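Local coordinates for StAR-related lipid transfer protein 5 (PDB 2R55), which probably binds cholesterol or other sterols and may carry them, or other lipids, within the cell, at residues K127-R132 / G200-N205; D145-S150 / G175-P180; T188-F193 / T216-N221. One frame throughout, in Å; residues are numbered along the deposited sequence.

Interaction 3 is fully buried; interactions 1 and 2 are partly buried, the centre of interaction 1 lying farthest out, about 19 Å from the centre of the chain. Interactions 2 and 3 belong to one sheet: strands 167-180 and 188-197 are neighbours in it, and the two contacts touch, F177 N lying 2.8 Å from V191 O. Interactions 1 and 3 both use helix 204-227, the first at its approach and the second further along; their centres are about 23 Å apart. Chemistry follows place: backbone hydrogen bonds pair two strands in 145-150/175-180, aromatic rings and one phenol hydroxyl join helix to sheet in 188-193/216-221, and an arginine, a leucine and a water join two loops in 127-132/200-205.

Interaction 1: residues K127-R132 / G200-N205; sequences KLISPR and GYLPQN
L202 packs its CD1 methyl over one face of the R132 guanidinium, 3.7 Å from NH1, while its other methyl, CD2, sits 3.5 Å from L128 O. With the leucine CG beside its backbone N (chi1 -71°), the two side chains come from opposite directions, and L202 crosses I129 at about a right angle, CD1 coming to 4.2 Å from I129 CG1. This compact part joins the loop before strand 132-142 to the approach of the C-terminal helix, and buried I129 extends it to V206 and F210 of helix 204-227. On the looser side the L128 side chain is exposed, as is Y201, and a water bridges the loops, taking hydrogen bonds from R132 NH2 (3.2 Å) and Y201 N (2.8 Å). G200 suits its place: a side chain there would run into R132 NH1, and its positive phi also favours glycine. The arginine, bent at chi2 and chi3, is fixed within its own loop by NE to S130 O (3.0 Å, 163°), the acceptor lying in the guanidinium plane; NH1 reaches L198 O. Since hydrogen bonding uses the guanidinium rim, a methyl can lie over its face without competing for the N-H groups.

Interaction 2: residues D145-S150 / G175-P180; sequences DGTISS and GCFCEP
T147 lays its CG2 methyl against the edge of the F177 ring, 4.0 Å from CD2; chi1 of -64° sets OG1 beside the backbone N, near E179 CB, and CG2 anti to that N. S149 CB also touches the F177 ring, while its hydroxyl turns to N151. Strands 148-154 and 167-180 form an antiparallel ladder in the START sheet. In it I148 and C178 are a hydrogen-bonded pair (I148 N to C178 O 2.9 Å, C178 N to I148 O 2.7 Å), S149 and F177 a non-hydrogen-bonded one, and S150 N bonds to C176 O (2.7 Å). At the loop end P180, its tertiary amide lacking an N-H, packs on G146, whose backbone angles would jam any side chain. S150 OG, between the backbone N and carbonyl carbon (chi1 54°), accepts from C176 N at 2.9 Å, a bond bent to 130°. An alanine here would remove that acceptor and is likely to leave C176 N held by the long, bent bond to S150 O alone. Backbone bonds thus set the register, while apolar I148 and the C178 thiol face W83 of helix 79-86, C178 also L79 and V82, and S149 and F177 face the other way.

Interaction 3: residues T188-F193 / T216-N221; sequences TNLVTF and TRFYAN
The Y219 ring presents its edge to strand 188-193: L190 O lies near the ring plane beside the hydroxyl, whereas L190 CD2 stands off the plane above the CE2 rim, 3.7 Å from that atom. The neighbouring F218 ring has Y219 CD1 at its own edge and receives T192 CG2 obliquely, 3.7 Å from CE2; F194 meets F218 edge-to-face. Together they dock the long C-terminal helix on the curved sheet, the helix-grip fold of START domains, in which the lipid cavity lies between that helix and the sheet.

The helix segment and strand run at 143° to one another, their axes 11.0 Å apart at closest, a gap that suits large aromatic side chains. F218 points toward the strand with CG anti to its backbone N (chi1 170°), and only its CE2 corner approaches L190 CD2, at 4.3 Å. Y219 starts out along the helix flank, yet its long ring carries the hydroxyl across to the backbone. L190 and T192, on alternate positions of the strand, both face the helix: leucine gives branched apolar bulk beside the phenol ring, whereas the smaller threonine offers a methyl that fits between F218 and the tyrosine hydroxyl. L190 and T192 also touch C176 of the next strand, so the helix is packed on side chains shared by two strands.

The buried phenol hydroxyl finds its firm partner in the sheet backbone. Y219 OH donates to L190 O at 2.6 Å, with a C=O...O angle of 116°, the hydroxyl lying well above the carbonyl plane.

Interaction 1: residues K127-R132 / G200-N205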
loop_
_atom_site.group_PDB
_atom_site.type_symbol
_atom_site.label_atom_id
_atom_site.label_comp_id
_atom_site.label_asym_id
_atom_site.label_seq_id
_atom_site.Cartn_x
_atom_site.Cartn_y
_atom_site.Cartn_z
ATOM N N LYS A 127 18.206 -11.075 -3.178
ATOM C CA LYS A 127 18.396 -10.538 -4.533
ATOM C C LYS A 127 17.651 -11.305 -5.656
ATOM O O LYS A 127 17.878 -11.031 -6.835
ATOM C CB LYS A 127 19.890 -10.327 -4.850
ATOM C CG LYS A 127 20.579 -9.308 -3.930
ATOM C CD LYS A 127 22.031 -8.965 -4.307
ATOM C CE LYS A 127 23.023 -10.085 -3.990
ATOM N NZ LYS A 127 22.956 -10.523 -2.571
ATOM N N LEU A 128 16.758 -12.237 -5.294
ATOM C CA LEU A 128 15.889 -12.940 -6.268
ATOM C C LEU A 128 14.818 -12.016 -6.845
ATOM O O LEU A 128 14.355 -12.212 -7.985
ATOM C CB LEU A 128 15.206 -14.179 -5.653
ATOM C CG LEU A 128 16.036 -15.418 -5.275
ATOM C CD1 LEU A 128 15.253 -16.350 -4.341
ATOM C CD2 LEU A 128 16.495 -16.181 -6.500
ATOM N N ILE A 129 14.412 -11.027 -6.048
ATOM C CA ILE A 129 13.503 -10.009 -6.530
ATOM C C ILE A 129 14.317 -8.763 -6.733
ATOM O O ILE A 129 14.626 -8.070 -5.768
ATOM C CB ILE A 129 12.336 -9.728 -5.549
ATOM C CG1 ILE A 129 11.572 -11.018 -5.264
ATOM C CG2 ILE A 129 11.396 -8.665 -6.124
ATOM C CD1 ILE A 129 10.792 -10.988 -4.008
ATOM N N SER A 130 14.672 -8.495 -7.986
ATOM C CA SER A 130 15.418 -7.300 -8.353
ATOM C C SER A 130 14.543 -6.034 -8.201
ATOM O O SER A 130 13.321 -6.143 -8.156
ATOM C CB SER A 130 15.981 -7.454 -9.768
ATOM O OG SER A 130 15.140 -6.895 -10.749
ATOM N N PRO A 131 15.157 -4.835 -8.114
ATOM C CA PRO A 131 14.340 -3.635 -7.874
ATOM C C PRO A 131 13.174 -3.478 -8.860
ATOM O O PRO A 131 13.350 -3.678 -10.066
ATOM C CB PRO A 131 15.334 -2.491 -8.043
ATOM C CG PRO A 131 16.670 -3.105 -7.733
ATOM C CD PRO A 131 16.595 -4.514 -8.219
ATOM N N ARG A 132 11.990 -3.145 -8.332
ATOM C CA ARG A 132 10.809 -2.843 -9.159
ATOM C C ARG A 132 10.416 -1.391 -8.942
ATOM O O ARG A 132 10.832 -0.759 -7.959
ATOM C CB ARG A 132 9.620 -3.748 -8.830
ATOM C CG ARG A 132 9.968 -5.158 -8.411
ATOM C CD ARG A 132 9.709 -6.194 -9.483
ATOM N NE ARG A 132 10.819 -7.130 -9.443
ATOM C CZ ARG A 132 10.906 -8.277 -10.112
ATOM N NH1 ARG A 132 9.926 -8.694 -10.899
ATOM N NH2 ARG A 132 12.005 -9.014 -9.979
ATOM N N GLY A 200 7.659 -8.945 -14.201
ATOM C CA GLY A 200 8.929 -9.550 -14.623
ATOM C C GLY A 200 8.765 -11.049 -14.812
ATOM O O GLY A 200 7.761 -11.499 -15.341
ATOM N N TYR A 201 9.733 -11.823 -14.333
ATOM C CA TYR A 201 9.783 -13.261 -14.589
ATOM C C TYR A 201 10.072 -14.056 -13.327
ATOM O O TYR A 201 11.155 -14.616 -13.179
ATOM C CB TYR A 201 10.842 -13.559 -15.659
ATOM C CG TYR A 201 10.540 -12.922 -16.992
ATOM C CD1 TYR A 201 10.960 -11.617 -17.277
ATOM C CD2 TYR A 201 9.819 -13.614 -17.966
ATOM C CE1 TYR A 201 10.671 -11.013 -18.499
ATOM C CE2 TYR A 201 9.530 -13.030 -19.195
ATOM C CZ TYR A 201 9.957 -11.728 -19.456
ATOM O OH TYR A 201 9.676 -11.152 -20.678
ATOM N N LEU A 202 9.090 -14.133 -12.435
ATOM C CA LEU A 202 9.326 -14.700 -11.106
ATOM C C LEU A 202 8.561 -15.969 -10.839
ATOM O O LEU A 202 7.365 -16.009 -11.075
ATOM C CB LEU A 202 8.964 -13.691 -10.014
ATOM C CG LEU A 202 9.880 -12.484 -9.854
ATOM C CD1 LEU A 202 9.336 -11.665 -8.716
ATOM C CD2 LEU A 202 11.364 -12.876 -9.631
ATOM N N PRO A 203 9.244 -16.996 -10.299
ATOM C CA PRO A 203 8.549 -18.196 -9.830
ATOM C C PRO A 203 7.549 -17.801 -8.762
ATOM O O PRO A 203 7.729 -16.759 -8.137
ATOM C CB PRO A 203 9.672 -19.033 -9.202
ATOM C CG PRO A 203 10.934 -18.545 -9.840
ATOM C CD PRO A 203 10.706 -17.088 -10.101
ATOM N N GLN A 204 6.507 -18.615 -8.560
ATOM C CA GLN A 204 5.492 -18.320 -7.547
ATOM C C GLN A 204 6.012 -18.383 -6.125
ATOM O O GLN A 204 5.925 -17.394 -5.412
ATOM C CB GLN A 204 4.243 -19.204 -7.682
ATOM C CG GLN A 204 3.105 -18.624 -8.543
ATOM C CD GLN A 204 2.761 -17.202 -8.190
ATOM O OE1 GLN A 204 3.218 -16.263 -8.852
ATOM N NE2 GLN A 204 1.960 -17.025 -7.133
ATOM N N ASN A 205 6.545 -19.525 -5.703
ATOM C CA ASN A 205 6.881 -19.688 -4.289
ATOM C C ASN A 205 7.748 -18.555 -3.731
ATOM O O ASN A 205 7.635 -18.190 -2.552
ATOM C CB ASN A 205 7.479 -21.068 -3.997
ATOM C CG ASN A 205 8.746 -21.367 -4.797
ATOM O OD1 ASN A 205 9.339 -20.500 -5.446
ATOM N ND2 ASN A 205 9.168 -22.620 -4.736
HETATM O O HOH W 1 11.704 -10.862 -12.589
#

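Interaction 2: residues D145-S150 / G175-P180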
loop_
_atom_site.group_PDB
_atom_site.type_symbol
_atom_site.label_atom_id
_atom_site.label_comp_id
_atom_site.label_asym_id
_atom_site.label_seq_id
_atom_site.Cartn_x
_atom_site.Cartn_y
_atom_site.Cartn_z
ATOM N N ASP A 145 -16.514 8.564 9.624
ATOM C CA ASP A 145 -16.131 8.183 10.978
ATOM C C ASP A 145 -14.825 8.846 11.407
ATOM O O ASP A 145 -14.484 8.847 12.594
ATOM C CB ASP A 145 -16.044 6.661 11.111
ATOM C CG ASP A 145 -14.928 6.057 10.271
ATOM O OD1 ASP A 145 -15.094 5.897 9.039
ATOM O OD2 ASP A 145 -13.883 5.708 10.857
ATOM N N GLY A 146 -14.115 9.415 10.431
ATOM C CA GLY A 146 -12.807 10.011 10.649
ATOM C C GLY A 146 -11.728 9.279 9.867
ATOM O O GLY A 146 -10.656 9.832 9.595
ATOM N N THR A 147 -12.019 8.028 9.515
ATOM C CA THR A 147 -11.126 7.219 8.712
ATOM C C THR A 147 -10.571 8.034 7.550
ATOM O O THR A 147 -11.311 8.735 6.852
ATOM C CB THR A 147 -11.828 5.929 8.201
ATOM O OG1 THR A 147 -12.179 5.103 9.315
ATOM C CG2 THR A 147 -10.923 5.127 7.299
ATOM N N ILE A 148 -9.250 7.969 7.391
ATOM C CA ILE A 148 -8.569 8.525 6.240
ATOM C C ILE A 148 -8.000 7.306 5.517
ATOM O O ILE A 148 -7.481 6.388 6.159
ATOM C CB ILE A 148 -7.452 9.519 6.656
ATOM C CG1 ILE A 148 -7.922 10.422 7.805
ATOM C CG2 ILE A 148 -7.034 10.387 5.473
ATOM C CD1 ILE A 148 -6.838 11.268 8.454
ATOM N N SER A 149 -8.115 7.273 4.192
ATOM C CA SER A 149 -7.635 6.121 3.429
ATOM C C SER A 149 -6.785 6.498 2.220
ATOM O O SER A 149 -6.887 7.617 1.692
ATOM C CB SER A 149 -8.803 5.245 2.976
ATOM O OG SER A 149 -9.309 5.685 1.728
ATOM N N SER A 150 -5.950 5.551 1.783
ATOM C CA SER A 150 -5.202 5.726 0.562
ATOM C C SER A 150 -5.583 4.609 -0.368
ATOM O O SER A 150 -5.716 3.449 0.043
ATOM C CB SER A 150 -3.689 5.760 0.812
ATOM O OG SER A 150 -3.239 4.626 1.533
ATOM N N GLY A 175 -3.713 -0.097 -0.653
ATOM C CA GLY A 175 -3.436 1.068 0.166
ATOM C C GLY A 175 -3.750 0.848 1.623
ATOM O O GLY A 175 -3.657 -0.270 2.134
ATOM N N CYS A 176 -4.149 1.924 2.281
ATOM C CA CYS A 176 -4.289 1.960 3.724
ATOM C C CYS A 176 -5.585 2.579 4.182
ATOM O O CYS A 176 -5.997 3.608 3.654
ATOM C CB CYS A 176 -3.180 2.810 4.310
ATOM S SG CYS A 176 -1.710 1.902 4.405
ATOM N N PHE A 177 -6.188 1.954 5.190
ATOM C CA PHE A 177 -7.248 2.570 5.986
ATOM C C PHE A 177 -6.708 2.991 7.369
ATOM O O PHE A 177 -6.217 2.155 8.143
ATOM C CB PHE A 177 -8.420 1.600 6.147
ATOM C CG PHE A 177 -9.218 1.392 4.892
ATOM C CD1 PHE A 177 -8.868 0.395 3.984
ATOM C CD2 PHE A 177 -10.339 2.181 4.624
ATOM C CE1 PHE A 177 -9.625 0.176 2.811
ATOM C CE2 PHE A 177 -11.093 1.982 3.459
ATOM C CZ PHE A 177 -10.726 0.967 2.541
ATOM N N CYS A 178 -6.767 4.285 7.662
ATOM C CA CYS A 178 -6.401 4.800 8.988
ATOM C C CYS A 178 -7.680 5.127 9.760
ATOM O O CYS A 178 -8.351 6.101 9.436
ATOM C CB CYS A 178 -5.549 6.064 8.855
ATOM S SG CYS A 178 -3.961 5.890 8.010
ATOM N N GLU A 179 -8.010 4.313 10.765
ATOM C CA GLU A 179 -9.328 4.391 11.435
ATOM C C GLU A 179 -9.206 4.773 12.906
ATOM O O GLU A 179 -8.577 4.051 13.679
ATOM C CB GLU A 179 -10.123 3.069 11.317
ATOM C CG GLU A 179 -9.997 2.347 9.955
ATOM C CD GLU A 179 -10.578 0.920 9.944
ATOM O OE1 GLU A 179 -10.557 0.219 10.982
ATOM O OE2 GLU A 179 -11.055 0.492 8.880
ATOM N N PRO A 180 -9.831 5.897 13.301
ATOM C CA PRO A 180 -9.808 6.346 14.701
ATOM C C PRO A 180 -10.599 5.389 15.596
ATOM O O PRO A 180 -11.523 4.714 15.114
ATOM C CB PRO A 180 -10.483 7.717 14.637
ATOM C CG PRO A 180 -11.390 7.625 13.438
ATOM C CD PRO A 180 -10.624 6.800 12.445
#

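Interaction 3: residues T188-F193 / T216-N221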
loop_
_atom_site.group_PDB
_atom_site.type_symbol
_atom_site.label_atom_id
_atom_site.label_comp_id
_atom_site.label_asym_id
_atom_site.label_seq_id
_atom_site.Cartn_x
_atom_site.Cartn_y
_atom_site.Cartn_z
ATOM N N THR A 188 -4.862 4.105 17.084
ATOM C CA THR A 188 -5.343 4.052 15.689
ATOM C C THR A 188 -5.282 2.640 15.074
ATOM O O THR A 188 -4.267 1.947 15.186
ATOM C CB THR A 188 -4.545 5.021 14.770
ATOM O OG1 THR A 188 -4.376 6.293 15.417
ATOM C CG2 THR A 188 -5.264 5.230 13.432
ATOM N N ASN A 189 -6.364 2.231 14.415
ATOM C CA ASN A 189 -6.423 0.954 13.724
ATOM C C ASN A 189 -5.980 1.165 12.281
ATOM O O ASN A 189 -6.488 2.069 11.593
ATOM C CB ASN A 189 -7.843 0.373 13.770
ATOM C CG ASN A 189 -7.886 -1.122 13.472
ATOM O OD1 ASN A 189 -7.562 -1.957 14.324
ATOM N ND2 ASN A 189 -8.317 -1.463 12.262
ATOM N N LEU A 190 -5.017 0.345 11.848
ATOM C CA LEU A 190 -4.478 0.385 10.495
ATOM C C LEU A 190 -4.698 -0.943 9.752
ATOM O O LEU A 190 -4.112 -1.983 10.114
ATOM C CB LEU A 190 -2.982 0.717 10.517
ATOM C CG LEU A 190 -2.227 0.737 9.176
ATOM C CD1 LEU A 190 -2.732 1.855 8.259
ATOM C CD2 LEU A 190 -0.740 0.873 9.377
ATOM N N VAL A 191 -5.529 -0.887 8.708
ATOM C CA VAL A 191 -5.774 -2.028 7.827
ATOM C C VAL A 191 -5.232 -1.685 6.439
ATOM O O VAL A 191 -5.599 -0.653 5.847
ATOM C CB VAL A 191 -7.270 -2.385 7.751
ATOM C CG1 VAL A 191 -7.473 -3.743 7.062
ATOM C CG2 VAL A 191 -7.870 -2.408 9.133
ATOM N N THR A 192 -4.333 -2.533 5.941
ATOM C CA THR A 192 -3.638 -2.248 4.700
ATOM C C THR A 192 -3.778 -3.417 3.748
ATOM O O THR A 192 -3.769 -4.584 4.171
ATOM C CB THR A 192 -2.130 -2.028 4.897
ATOM O OG1 THR A 192 -1.524 -3.259 5.301
ATOM C CG2 THR A 192 -1.826 -0.953 5.929
ATOM N N PHE A 193 -3.871 -3.096 2.455
ATOM C CA PHE A 193 -3.934 -4.101 1.421
ATOM C C PHE A 193 -2.788 -3.941 0.449
ATOM O O PHE A 193 -2.591 -2.867 -0.112
ATOM C CB PHE A 193 -5.269 -4.020 0.686
ATOM C CG PHE A 193 -6.433 -4.248 1.569
ATOM C CD1 PHE A 193 -6.839 -5.533 1.874
ATOM C CD2 PHE A 193 -7.094 -3.177 2.149
ATOM C CE1 PHE A 193 -7.901 -5.744 2.719
ATOM C CE2 PHE A 193 -8.160 -3.386 3.000
ATOM C CZ PHE A 193 -8.569 -4.673 3.281
ATOM N N THR A 216 4.229 -7.989 7.632
ATOM C CA THR A 216 4.598 -7.992 9.061
ATOM C C THR A 216 5.778 -7.053 9.382
ATOM O O THR A 216 5.831 -6.453 10.462
ATOM C CB THR A 216 4.958 -9.394 9.563
ATOM O OG1 THR A 216 6.121 -9.865 8.865
ATOM C CG2 THR A 216 3.792 -10.352 9.362
ATOM N N ARG A 217 6.699 -6.941 8.429
ATOM C CA ARG A 217 7.818 -6.007 8.487
ATOM C C ARG A 217 7.374 -4.564 8.282
ATOM O O ARG A 217 7.942 -3.637 8.871
ATOM C CB ARG A 217 8.863 -6.373 7.412
ATOM C CG ARG A 217 10.005 -7.223 7.922
ATOM C CD ARG A 217 10.418 -8.301 6.912
ATOM N NE ARG A 217 11.807 -8.732 7.135
ATOM C CZ ARG A 217 12.217 -9.477 8.164
ATOM N NH1 ARG A 217 11.350 -9.913 9.086
ATOM N NH2 ARG A 217 13.501 -9.785 8.274
ATOM N N PHE A 218 6.378 -4.384 7.415
ATOM C CA PHE A 218 5.806 -3.069 7.137
ATOM C C PHE A 218 5.265 -2.452 8.441
ATOM O O PHE A 218 5.583 -1.305 8.784
ATOM C CB PHE A 218 4.735 -3.204 6.058
ATOM C CG PHE A 218 3.894 -1.971 5.842
ATOM C CD1 PHE A 218 4.299 -0.975 4.955
ATOM C CD2 PHE A 218 2.659 -1.833 6.479
ATOM C CE1 PHE A 218 3.483 0.155 4.738
ATOM C CE2 PHE A 218 1.867 -0.705 6.274
ATOM C CZ PHE A 218 2.276 0.287 5.402
ATOM N N TYR A 219 4.496 -3.242 9.188
ATOM C CA TYR A 219 3.910 -2.776 10.441
ATOM C C TYR A 219 4.960 -2.608 11.514
ATOM O O TYR A 219 4.919 -1.634 12.275
ATOM C CB TYR A 219 2.795 -3.713 10.931
ATOM C CG TYR A 219 1.460 -3.489 10.267
ATOM C CD1 TYR A 219 1.219 -3.936 8.964
ATOM C CD2 TYR A 219 0.425 -2.846 10.951
ATOM C CE1 TYR A 219 0.005 -3.731 8.364
ATOM C CE2 TYR A 219 -0.800 -2.646 10.356
ATOM C CZ TYR A 219 -1.009 -3.091 9.063
ATOM O OH TYR A 219 -2.239 -2.880 8.472
ATOM N N ALA A 220 5.880 -3.563 11.593
ATOM C CA ALA A 220 7.016 -3.420 12.498
ATOM C C ALA A 220 7.695 -2.061 12.274
ATOM O O ALA A 220 7.911 -1.318 13.223
ATOM C CB ALA A 220 8.000 -4.572 12.329
ATOM N N ASN A 221 7.982 -1.724 11.017
ATOM C CA ASN A 221 8.629 -0.449 10.662
ATOM C C ASN A 221 7.765 0.746 11.004
ATOM O O ASN A 221 8.205 1.661 11.694
ATOM C CB ASN A 221 8.965 -0.390 9.163
ATOM C CG ASN A 221 10.216 -1.157 8.800
ATOM O OD1 ASN A 221 10.977 -1.600 9.667
ATOM N ND2 ASN A 221 10.444 -1.315 7.497
#